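16 kDa beta-galactoside-binding lectin (PDB 1QMJ) binds beta-galactosides as a homodimeric galectin and may take part in regulating differentiation. Local coordinates at residues Pro77-Gln80 with Gly81-Val84. Sequence-based numbering, arbitrary orientation.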
# COMPACT_ATOMS: atom_id res chain seq x y z
N PRO A 77 13.29 -7.80 19.54
CA PRO A 77 12.60 -6.66 20.16
C PRO A 77 11.09 -6.66 19.98
O PRO A 77 10.46 -5.56 19.98
CB PRO A 77 13.10 -5.46 19.41
CG PRO A 77 14.03 -5.95 18.31
CD PRO A 77 14.11 -7.45 18.38
N PHE A 78 10.46 -7.82 19.84
CA PHE A 78 8.99 -7.84 19.61
C PHE A 78 8.22 -8.62 20.69
O PHE A 78 8.74 -9.57 21.28
CB PHE A 78 8.66 -8.49 18.26
CG PHE A 78 9.39 -7.86 17.07
CD1 PHE A 78 8.95 -6.64 16.54
CD2 PHE A 78 10.50 -8.50 16.51
CE1 PHE A 78 9.62 -6.06 15.45
CE2 PHE A 78 11.18 -7.92 15.43
CZ PHE A 78 10.73 -6.71 14.89
N GLN A 79 6.99 -8.17 20.88
CA GLN A 79 6.04 -8.75 21.84
C GLN A 79 4.64 -8.69 21.22
O GLN A 79 4.30 -7.75 20.49
CB GLN A 79 6.06 -7.97 23.15
CG GLN A 79 7.39 -8.09 23.90
CD GLN A 79 7.42 -7.28 25.20
OE1 GLN A 79 6.82 -6.21 25.28
NE2 GLN A 79 8.10 -7.73 26.24
N GLN A 80 3.85 -9.70 21.52
CA GLN A 80 2.47 -9.80 21.00
C GLN A 80 1.61 -8.66 21.56
O GLN A 80 1.69 -8.33 22.75
CB GLN A 80 1.84 -11.14 21.42
CG GLN A 80 2.55 -12.35 20.82
CD GLN A 80 2.17 -13.66 21.52
OE1 GLN A 80 2.00 -14.69 20.87
NE2 GLN A 80 2.02 -13.68 22.83
N GLY A 81 0.80 -8.10 20.66
CA GLY A 81 -0.13 -6.99 20.97
C GLY A 81 0.60 -5.65 20.91
O GLY A 81 0.06 -4.61 21.32
N ASP A 82 1.79 -5.71 20.39
CA ASP A 82 2.66 -4.54 20.25
C ASP A 82 2.46 -3.85 18.91
O ASP A 82 2.42 -4.50 17.85
CB ASP A 82 4.11 -4.97 20.36
CG ASP A 82 4.65 -4.89 21.78
OD1 ASP A 82 3.84 -4.85 22.78
OD2 ASP A 82 5.93 -4.85 21.99
N LYS A 83 2.35 -2.53 19.00
CA LYS A 83 2.19 -1.65 17.84
C LYS A 83 3.58 -1.14 17.47
O LYS A 83 4.18 -0.33 18.19
CB LYS A 83 1.28 -0.47 18.20
CG LYS A 83 -0.19 -0.86 18.31
CD LYS A 83 -0.96 -0.01 19.32
CE LYS A 83 -2.34 -0.57 19.66
NZ LYS A 83 -2.95 0.06 20.84
N VAL A 84 4.06 -1.62 16.34
CA VAL A 84 5.39 -1.26 15.86
C VAL A 84 5.38 -0.73 14.43
O VAL A 84 4.43 -0.99 13.66
CB VAL A 84 6.30 -2.49 15.89
CG1 VAL A 84 5.85 -3.59 14.92
CG2 VAL A 84 7.75 -2.19 15.52
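Asp82 folds its carboxylate back against Gln79, bringing OD2 to 3.3 Å from Gln79 CB, on the aliphatic part of that side chain. The two side chains run obliquely past one another, with the amide and carboxylate planes 61° apart. Gln79 carries its CG anti to the carbonyl carbon (chi1 -66°) and continues extended, which leaves its OE1 3.7 Å from Asp82 OD2. The backbone joining this pair makes a type II beta turn from Gln79 to Asp82. Its closing bond, Asp82 N to Gln79 O, is weak and somewhat doubtful at 3.2 Å. Gly81 takes the third position of the turn with a positive phi of 84°, the conformation a type II turn needs there. The turn leads the loop after strand 71-73 into strand 83-90, the middle strand of the five-stranded sheet in the galectin beta-sandwich. Phe78 is buried, with Val84 CG2 at its ring edge, near the plane, 4.3 Å from CE1, and it reaches both sheets, touching Ile22 on one and Phe44 and Pro46 on the other. Asp82 pairs through its backbone with Ile22, and Gly81 O accepts a hydrogen bond from Lys21 NZ, fastening the turn to strand 16-22.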